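Local coordinates for protein citrate synthase (Pyrobaculum aerophilum, PDB 2IBP) that probably catalyses the condensation of oxaloacetate with acetyl-CoA and water to give citrate and CoA, a step of the tricarboxylic acid cycle, at residues L46-G50 with Y51-E55; R58-Y62 with E63-Y67; K293-P297 with R298-F302. One frame throughout, in Å; residues are numbered along the deposited sequence. Where two conformers were deposited one is given.

Contact 1 (L46-G50 with Y51-E55)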
loop_
_atom_site.group_PDB
_atom_site.type_symbol
_atom_site.label_atom_id
_atom_site.label_comp_id
_atom_site.label_asym_id
_atom_site.label_seq_id
_atom_site.Cartn_x
_atom_site.Cartn_y
_atom_site.Cartn_z
ATOM N N LEU A 46 -19.760 -0.639 -19.453
ATOM C CA LEU A 46 -19.271 -0.322 -18.125
ATOM C C LEU A 46 -20.410 0.342 -17.375
ATOM O O LEU A 46 -21.076 1.222 -17.926
ATOM C CB LEU A 46 -18.106 0.663 -18.221
ATOM C CG LEU A 46 -17.591 1.273 -16.921
ATOM C CD1 LEU A 46 -17.088 0.204 -15.909
ATOM C CD2 LEU A 46 -16.505 2.283 -17.219
ATOM N N TRP A 47 -20.660 -0.113 -16.150
ATOM C CA TRP A 47 -21.667 0.517 -15.284
ATOM C C TRP A 47 -21.036 1.015 -13.998
ATOM O O TRP A 47 -20.151 0.361 -13.448
ATOM C CB TRP A 47 -22.746 -0.474 -14.836
ATOM C CG TRP A 47 -23.631 -1.058 -15.892
ATOM C CD1 TRP A 47 -24.885 -0.634 -16.241
ATOM C CD2 TRP A 47 -23.388 -2.242 -16.644
ATOM N NE1 TRP A 47 -25.405 -1.449 -17.210
ATOM C CE2 TRP A 47 -24.519 -2.466 -17.453
ATOM C CE3 TRP A 47 -22.308 -3.128 -16.735
ATOM C CZ2 TRP A 47 -24.615 -3.560 -18.323
ATOM C CZ3 TRP A 47 -22.416 -4.223 -17.583
ATOM C CH2 TRP A 47 -23.552 -4.414 -18.381
ATOM N N TYR A 48 -21.530 2.151 -13.502
ATOM C CA TYR A 48 -21.207 2.621 -12.165
ATOM C C TYR A 48 -22.514 2.587 -11.375
ATOM O O TYR A 48 -23.468 3.285 -11.725
ATOM C CB TYR A 48 -20.724 4.057 -12.126
ATOM C CG TYR A 48 -19.434 4.353 -12.824
ATOM C CD1 TYR A 48 -18.454 3.395 -12.970
ATOM C CD2 TYR A 48 -19.113 5.651 -13.127
ATOM C CE1 TYR A 48 -17.231 3.712 -13.555
ATOM C CE2 TYR A 48 -17.879 5.984 -13.649
ATOM C CZ TYR A 48 -16.946 5.007 -13.853
ATOM O OH TYR A 48 -15.716 5.310 -14.396
ATOM N N ARG A 49 -22.561 1.783 -10.325
ATOM C CA ARG A 49 -23.746 1.731 -9.466
ATOM C C ARG A 49 -25.034 1.516 -10.286
ATOM O O ARG A 49 -26.088 2.092 -9.974
ATOM C CB ARG A 49 -23.849 3.009 -8.637
ATOM C CG ARG A 49 -22.683 3.279 -7.701
ATOM C CD ARG A 49 -22.589 2.279 -6.594
ATOM N NE ARG A 49 -21.726 2.760 -5.520
ATOM C CZ ARG A 49 -21.527 2.109 -4.379
ATOM N NH1 ARG A 49 -22.087 0.922 -4.191
ATOM N NH2 ARG A 49 -20.781 2.639 -3.435
ATOM N N GLY A 50 -24.947 0.683 -11.315
ATOM C CA GLY A 50 -26.105 0.360 -12.158
ATOM C C GLY A 50 -26.336 1.236 -13.377
ATOM O O GLY A 50 -27.176 0.915 -14.203
ATOM N N TYR A 51 -25.634 2.369 -13.458
ATOM C CA TYR A 51 -25.773 3.292 -14.595
ATOM C C TYR A 51 -24.698 3.120 -15.648
ATOM O O TYR A 51 -23.515 3.079 -15.326
ATOM C CB TYR A 51 -25.740 4.741 -14.106
ATOM C CG TYR A 51 -26.883 5.091 -13.205
ATOM C CD1 TYR A 51 -28.068 5.578 -13.729
ATOM C CD2 TYR A 51 -26.801 4.901 -11.839
ATOM C CE1 TYR A 51 -29.122 5.903 -12.909
ATOM C CE2 TYR A 51 -27.853 5.223 -11.007
ATOM C CZ TYR A 51 -29.016 5.704 -11.560
ATOM O OH TYR A 51 -30.087 6.030 -10.759
ATOM N N ARG A 52 -25.090 3.042 -16.921
ATOM C CA ARG A 52 -24.116 2.906 -17.997
ATOM C C ARG A 52 -23.238 4.144 -18.099
ATOM O O ARG A 52 -23.712 5.275 -17.954
ATOM C CB ARG A 52 -24.811 2.653 -19.335
ATOM C CG ARG A 52 -25.466 1.293 -19.420
ATOM C CD ARG A 52 -25.931 0.963 -20.825
ATOM N NE ARG A 52 -24.820 0.910 -21.771
ATOM C CZ ARG A 52 -24.946 0.584 -23.053
ATOM N NH1 ARG A 52 -23.883 0.589 -23.840
ATOM N NH2 ARG A 52 -26.136 0.271 -23.553
ATOM N N ILE A 53 -21.953 3.921 -18.355
ATOM C CA ILE A 53 -21.018 5.021 -18.475
ATOM C C ILE A 53 -21.415 6.011 -19.563
ATOM O O ILE A 53 -21.201 7.218 -19.390
ATOM C CB ILE A 53 -19.564 4.535 -18.697
ATOM C CG1 ILE A 53 -18.567 5.659 -18.409
ATOM C CG2 ILE A 53 -19.390 3.959 -20.108
ATOM C CD1 ILE A 53 -18.557 6.105 -16.971
ATOM N N GLU A 54 -21.979 5.532 -20.670
ATOM C CA GLU A 54 -22.421 6.455 -21.734
ATOM C C GLU A 54 -23.408 7.488 -21.191
ATOM O O GLU A 54 -23.331 8.677 -21.521
ATOM C CB GLU A 54 -23.104 5.717 -22.891
ATOM C CG GLU A 54 -22.196 4.883 -23.728
ATOM C CD GLU A 54 -21.869 3.547 -23.104
ATOM O OE1 GLU A 54 -22.497 3.168 -22.074
ATOM O OE2 GLU A 54 -21.017 2.854 -23.694
ATOM N N GLU A 55 -24.361 7.031 -20.383
ATOM C CA GLU A 55 -25.379 7.921 -19.832
ATOM C C GLU A 55 -24.761 8.934 -18.875
ATOM O O GLU A 55 -25.111 10.107 -18.879
ATOM C CB GLU A 55 -26.452 7.111 -19.109
ATOM C CG GLU A 55 -27.193 6.142 -20.002
ATOM C CD GLU A 55 -27.950 6.839 -21.116
ATOM O OE1 GLU A 55 -28.329 8.019 -20.938
ATOM O OE2 GLU A 55 -28.177 6.195 -22.164
#
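Ile-53 lays its CD1 methyl obliquely against the Tyr-48 ring, with CD1 3.4 Å from Tyr-48 CE2. CG1 of Ile-53 stands anti to the backbone N (chi1 -163°), which carries CD1 to the tyrosine and leaves CG2 for Leu-46, where Ile-53 CG2 lies 4.0 Å from Leu-46 CB. The backbone beneath is a beta hairpin with a two-residue loop, a type I' turn from Tyr-48 to Tyr-51. Tyr-48 and Tyr-51 form its hydrogen-bonded pair: Tyr-48 N gives to Tyr-51 O and Tyr-51 N to Tyr-48 O, each at 2.9 Å. At the turn Gly-50 takes a positive phi (91°), a backbone conformation suited to glycine. The edge of the Tyr-51 ring lies at Tyr-48 O, in plane, with Tyr-51 CD2 3.4 Å from Arg-49 O, and the side chain packs on Leu-401 of the second subunit. The ladder runs on into the helix, since Ile-53 N, just past the N-cap Arg-52, reaches Leu-46 O at 2.9 Å. On the face of Trp-47 and Arg-52, Arg-52 CG rests 3.5 Å from Trp-47 NE1, whose hydrogen bond goes to Asp-400 of the second subunit. The Tyr-48 hydroxyl is bonded to Ile-209 O, and Leu-46 also packs on Pro-297. Leu-46, Tyr-48 and Ile-53 thus pack within the chain, whereas the Trp-47 indole N-H makes a polar link across the dimer.

Contact 2 (R58-Y62 with E63-Y67)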
loop_
_atom_site.group_PDB
_atom_site.type_symbol
_atom_site.label_atom_id
_atom_site.label_comp_id
_atom_site.label_asym_id
_atom_site.label_seq_id
_atom_site.Cartn_x
_atom_site.Cartn_y
_atom_site.Cartn_z
ATOM N N ARG A 58 -22.684 11.458 -20.759
ATOM C CA ARG A 58 -23.555 12.370 -21.491
ATOM C C ARG A 58 -24.270 13.369 -20.575
ATOM O O ARG A 58 -24.309 14.570 -20.856
ATOM C CB ARG A 58 -24.593 11.542 -22.261
ATOM C CG ARG A 58 -25.586 12.351 -23.053
ATOM C CD ARG A 58 -26.618 11.457 -23.742
ATOM N NE ARG A 58 -25.998 10.480 -24.642
ATOM C CZ ARG A 58 -25.980 9.160 -24.454
ATOM N NH1 ARG A 58 -26.630 8.606 -23.441
ATOM N NH2 ARG A 58 -25.367 8.378 -25.334
ATOM N N LEU A 59 -24.768 12.888 -19.441
ATOM C CA LEU A 59 -25.663 13.703 -18.621
ATOM C C LEU A 59 -25.154 14.158 -17.270
ATOM O O LEU A 59 -25.767 15.024 -16.628
ATOM C CB LEU A 59 -26.973 12.933 -18.431
ATOM C CG LEU A 59 -27.719 12.519 -19.695
ATOM C CD1 LEU A 59 -28.920 11.667 -19.336
ATOM C CD2 LEU A 59 -28.134 13.752 -20.488
ATOM N N SER A 60 -23.991 13.665 -16.865
ATOM C CA SER A 60 -23.530 13.966 -15.542
ATOM C C SER A 60 -22.234 14.783 -15.534
ATOM O O SER A 60 -21.798 15.322 -16.555
ATOM C CB SER A 60 -23.429 12.659 -14.758
ATOM O OG SER A 60 -23.314 12.879 -13.375
ATOM N N THR A 61 -21.675 14.925 -14.346
ATOM C CA THR A 61 -20.453 15.669 -14.092
ATOM C C THR A 61 -19.642 14.842 -13.089
ATOM O O THR A 61 -20.186 13.939 -12.441
ATOM C CB THR A 61 -20.767 17.001 -13.400
ATOM O OG1 THR A 61 -21.470 16.756 -12.163
ATOM C CG2 THR A 61 -21.633 17.885 -14.302
ATOM N N TYR A 62 -18.375 15.165 -12.896
ATOM C CA TYR A 62 -17.616 14.399 -11.919
ATOM C C TYR A 62 -18.177 14.589 -10.518
ATOM O O TYR A 62 -18.189 13.650 -9.727
ATOM C CB TYR A 62 -16.137 14.727 -11.941
ATOM C CG TYR A 62 -15.346 13.821 -11.027
ATOM C CD1 TYR A 62 -15.177 12.481 -11.327
ATOM C CD2 TYR A 62 -14.789 14.299 -9.866
ATOM C CE1 TYR A 62 -14.433 11.647 -10.496
ATOM C CE2 TYR A 62 -14.009 13.491 -9.057
ATOM C CZ TYR A 62 -13.838 12.166 -9.381
ATOM O OH TYR A 62 -13.088 11.386 -8.527
ATOM N N GLU A 63 -18.675 15.783 -10.211
ATOM C CA GLU A 63 -19.266 15.986 -8.891
ATOM C C GLU A 63 -20.407 14.998 -8.676
ATOM O O GLU A 63 -20.457 14.310 -7.667
ATOM C CB GLU A 63 -19.794 17.410 -8.716
ATOM C CG GLU A 63 -18.705 18.497 -8.654
ATOM C CD GLU A 63 -18.270 19.040 -10.016
ATOM O OE1 GLU A 63 -18.407 18.338 -11.043
ATOM O OE2 GLU A 63 -17.760 20.188 -10.034
ATOM N N GLU A 64 -21.302 14.899 -9.644
ATOM C CA GLU A 64 -22.450 14.000 -9.505
ATOM C C GLU A 64 -22.063 12.528 -9.562
ATOM O O GLU A 64 -22.583 11.707 -8.815
ATOM C CB GLU A 64 -23.510 14.330 -10.549
ATOM C CG GLU A 64 -24.810 13.603 -10.354
ATOM C CD GLU A 64 -25.828 13.986 -11.404
ATOM O OE1 GLU A 64 -25.617 13.641 -12.586
ATOM O OE2 GLU A 64 -26.874 14.579 -11.022
ATOM N N VAL A 65 -21.148 12.181 -10.467
ATOM C CA VAL A 65 -20.704 10.809 -10.589
ATOM C C VAL A 65 -19.950 10.378 -9.334
ATOM O O VAL A 65 -20.088 9.239 -8.895
ATOM C CB VAL A 65 -19.845 10.617 -11.853
ATOM C CG1 VAL A 65 -19.079 9.299 -11.802
ATOM C CG2 VAL A 65 -20.730 10.728 -13.085
ATOM N N SER A 66 -19.145 11.269 -8.765
ATOM C CA SER A 66 -18.411 10.930 -7.555
ATOM C C SER A 66 -19.397 10.684 -6.411
ATOM O O SER A 66 -19.233 9.751 -5.611
ATOM C CB SER A 66 -17.339 11.971 -7.207
ATOM O OG SER A 66 -17.862 13.249 -6.891
ATOM N N TYR A 67 -20.448 11.507 -6.348
ATOM C CA TYR A 67 -21.484 11.300 -5.336
ATOM C C TYR A 67 -22.074 9.905 -5.519
ATOM O O TYR A 67 -22.230 9.160 -4.561
ATOM C CB TYR A 67 -22.598 12.342 -5.470
ATOM C CG TYR A 67 -23.656 12.259 -4.381
ATOM C CD1 TYR A 67 -23.635 13.137 -3.307
ATOM C CD2 TYR A 67 -24.605 11.244 -4.386
ATOM C CE1 TYR A 67 -24.555 13.033 -2.269
ATOM C CE2 TYR A 67 -25.539 11.137 -3.357
ATOM C CZ TYR A 67 -25.508 12.032 -2.315
ATOM O OH TYR A 67 -26.449 11.935 -1.300
#
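Ser-60 holds OG anti to its own N (chi1 -165°), and Glu-64 runs extended from CB through CG to its carboxylate, so that Ser-60 OG donates to Glu-64 OE1 over 2.6 Å. The carboxylate oxygen takes this proton on its anti lone pair. In Thr-61, OG1 stands between the backbone N and the carbonyl carbon (chi1 58°) and accepts from Glu-64 N at 3.1 Å, along a nearly straight N-H direction. This is the N-cap of helix 62-71, placed just after helix 53-59 ends, and together Ser-60 and Thr-61 form the short link between the helices. Behind the cap the first turn is tied by Val-65 N to Thr-61 O at 2.8 Å and by Ser-66 N to Tyr-62 O at 2.7 Å. Val-65 CG2 leans back to 3.4 Å from Ser-60 OG. Ser-66 CB makes a CH-pi contact over one face of the Tyr-62 ring, 4.2 Å from its centroid and displaced toward the rim. The Tyr-62 hydroxyl bonds to Ser-370 O, and Ser-66 OG to the hydroxyl of Tyr-83. Glu-64 OE1 also pairs with the hydroxyl of Tyr-403 of the second subunit, while its OE2 makes a salt bridge to Arg-409 of that chain.

Contact 3 (K293-P297 with R298-F302)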
loop_
_atom_site.group_PDB
_atom_site.type_symbol
_atom_site.label_atom_id
_atom_site.label_comp_id
_atom_site.label_asym_id
_atom_site.label_seq_id
_atom_site.Cartn_x
_atom_site.Cartn_y
_atom_site.Cartn_z
ATOM N N LYS A 293 -13.313 -7.045 -24.802
ATOM C CA LYS A 293 -13.148 -7.803 -26.051
ATOM C C LYS A 293 -14.071 -7.128 -27.059
ATOM O O LYS A 293 -14.812 -7.767 -27.802
ATOM C CB LYS A 293 -13.546 -9.272 -25.834
ATOM C CG LYS A 293 -12.839 -9.922 -24.671
ATOM C CD LYS A 293 -11.326 -9.885 -24.807
ATOM C CE LYS A 293 -10.660 -10.320 -23.519
ATOM N NZ LYS A 293 -9.178 -10.307 -23.606
ATOM N N ALA A 294 -14.074 -5.804 -26.970
ATOM C CA ALA A 294 -14.900 -4.924 -27.749
ATOM C C ALA A 294 -14.293 -3.554 -27.542
ATOM O O ALA A 294 -13.400 -3.383 -26.710
ATOM C CB ALA A 294 -16.331 -4.932 -27.219
ATOM N N TYR A 295 -14.768 -2.582 -28.300
ATOM C CA TYR A 295 -14.258 -1.235 -28.165
ATOM C C TYR A 295 -14.551 -0.799 -26.722
ATOM O O TYR A 295 -15.644 -1.034 -26.193
ATOM C CB TYR A 295 -14.937 -0.301 -29.172
ATOM C CG TYR A 295 -14.088 0.857 -29.615
ATOM C CD1 TYR A 295 -13.848 1.937 -28.773
ATOM C CD2 TYR A 295 -13.591 0.910 -30.906
ATOM C CE1 TYR A 295 -13.071 3.005 -29.181
ATOM C CE2 TYR A 295 -12.860 1.997 -31.344
ATOM C CZ TYR A 295 -12.570 3.026 -30.466
ATOM O OH TYR A 295 -11.833 4.090 -30.891
ATOM N N ASP A 296 -13.526 -0.296 -26.054
ATOM C CA ASP A 296 -13.657 0.199 -24.686
ATOM C C ASP A 296 -14.667 1.345 -24.760
ATOM O O ASP A 296 -14.460 2.312 -25.495
ATOM C CB ASP A 296 -12.270 0.683 -24.253
ATOM C CG ASP A 296 -12.218 1.274 -22.857
ATOM O OD1 ASP A 296 -13.264 1.659 -22.298
ATOM O OD2 ASP A 296 -11.073 1.382 -22.355
ATOM N N PRO A 297 -15.744 1.277 -23.962
ATOM C CA PRO A 297 -16.738 2.340 -24.047
ATOM C C PRO A 297 -16.188 3.701 -23.659
ATOM O O PRO A 297 -16.662 4.738 -24.152
ATOM C CB PRO A 297 -17.824 1.895 -23.058
ATOM C CG PRO A 297 -17.137 0.959 -22.127
ATOM C CD PRO A 297 -16.068 0.284 -22.926
ATOM N N ARG A 298 -15.213 3.696 -22.757
ATOM C CA ARG A 298 -14.602 4.922 -22.321
ATOM C C ARG A 298 -13.810 5.506 -23.479
ATOM O O ARG A 298 -13.724 6.727 -23.632
ATOM C CB ARG A 298 -13.678 4.657 -21.148
ATOM C CG ARG A 298 -14.373 4.056 -19.938
ATOM C CD ARG A 298 -13.372 3.583 -18.931
ATOM N NE ARG A 298 -12.519 2.560 -19.518
ATOM C CZ ARG A 298 -11.436 2.079 -18.932
ATOM N NH1 ARG A 298 -11.088 2.497 -17.722
ATOM N NH2 ARG A 298 -10.684 1.208 -19.577
ATOM N N ALA A 299 -13.228 4.627 -24.288
ATOM C CA ALA A 299 -12.413 5.074 -25.426
ATOM C C ALA A 299 -13.273 5.734 -26.496
ATOM O O ALA A 299 -12.901 6.779 -27.046
ATOM C CB ALA A 299 -11.628 3.894 -26.012
ATOM N N LYS A 300 -14.438 5.150 -26.745
ATOM C CA LYS A 300 -15.368 5.662 -27.758
ATOM C C LYS A 300 -15.783 7.091 -27.403
ATOM O O LYS A 300 -15.756 8.002 -28.233
ATOM C CB LYS A 300 -16.585 4.752 -27.860
ATOM C CG LYS A 300 -17.534 5.128 -28.981
ATOM C CD LYS A 300 -18.534 4.013 -29.280
ATOM C CE LYS A 300 -17.850 2.771 -29.866
ATOM N NZ LYS A 300 -18.794 1.629 -30.085
ATOM N N ILE A 301 -16.106 7.281 -26.132
ATOM C CA ILE A 301 -16.524 8.571 -25.645
ATOM C C ILE A 301 -15.385 9.574 -25.655
ATOM O O ILE A 301 -15.553 10.720 -26.081
ATOM C CB ILE A 301 -17.068 8.456 -24.206
ATOM C CG1 ILE A 301 -18.288 7.531 -24.171
ATOM C CG2 ILE A 301 -17.417 9.820 -23.639
ATOM C CD1 ILE A 301 -18.709 7.110 -22.773
ATOM N N PHE A 302 -14.216 9.164 -25.179
ATOM C CA PHE A 302 -13.117 10.109 -25.101
ATOM C C PHE A 302 -12.570 10.476 -26.479
ATOM O O PHE A 302 -12.117 11.597 -26.689
ATOM C CB PHE A 302 -12.032 9.670 -24.136
ATOM C CG PHE A 302 -11.343 10.824 -23.494
ATOM C CD1 PHE A 302 -12.017 11.615 -22.578
ATOM C CD2 PHE A 302 -10.068 11.176 -23.852
ATOM C CE1 PHE A 302 -11.422 12.709 -22.018
ATOM C CE2 PHE A 302 -9.455 12.250 -23.269
ATOM C CZ PHE A 302 -10.139 13.024 -22.344
#
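Asp-296 and Arg-298 make the tight side of this helix start, their carboxylate and guanidinium meeting edge to edge in a bidentate salt bridge with planes only 27° apart. Arg-298 NE points almost straight at Asp-296 OD1 (3.0 Å), on its syn lone pair, while Arg-298 NH2 donates to Asp-296 OD2 at 2.8 Å, meeting it on the syn side but tilted from the carboxylate plane. A bend at chi3 (-60°) folds the arginine back to present this side of its guanidinium. OD1 of Asp-296 carries a second load: the backbone N of Arg-298 reaches it at 2.9 Å from above the carboxylate plane, the capping bond of helix 297-313. Asp-296 O accepts the first i to i+4 bond here, from Lys-300 N. OD2 of Asp-296 is further bound by Val-345 N, and Pro-297 packs on Ile-53. The Tyr-295 side is looser and partly exposed. There the ring touches with its CE1, 3.6 Å from Ala-299 CB, and its edge faces Lys-300 N; the exposed Lys-300 chain begins beside the ring, with Tyr-295 CD1 4.0 Å from Lys-300 CB. The Tyr-295 hydroxyl is bonded to Glu-327 and Trp-348. Arg-298 lies about 4 Å, side chain to side chain, from His-289, a predicted active-site residue. One aspartate thus caps the helix and fixes the rotation of an arginine beside the probable catalytic centre.

In the fold
Contact 1 is the buried one; contacts 2 and 3 are each part buried, part surface. Helix 53-59 is common ground: it starts in contact 1 and ends in contact 2, and Pro-297 and Ile-301 of contact 3 pack against it. Contact 1 touches both others, through Tyr-48 on Val-65 and through Leu-46 and Ile-53 on Arg-298 and Pro-297, whereas contacts 2 and 3 stay about 6 Å apart at their nearest atoms. Contacts 2 and 3 share helix N-capping, by a threonine hydroxyl in one and a carboxylate in the other. Contacts 1 and 2 meet the second subunit; the Asp-296 to Arg-298 salt bridge of contact 3 lies within the chain, near the predicted active site.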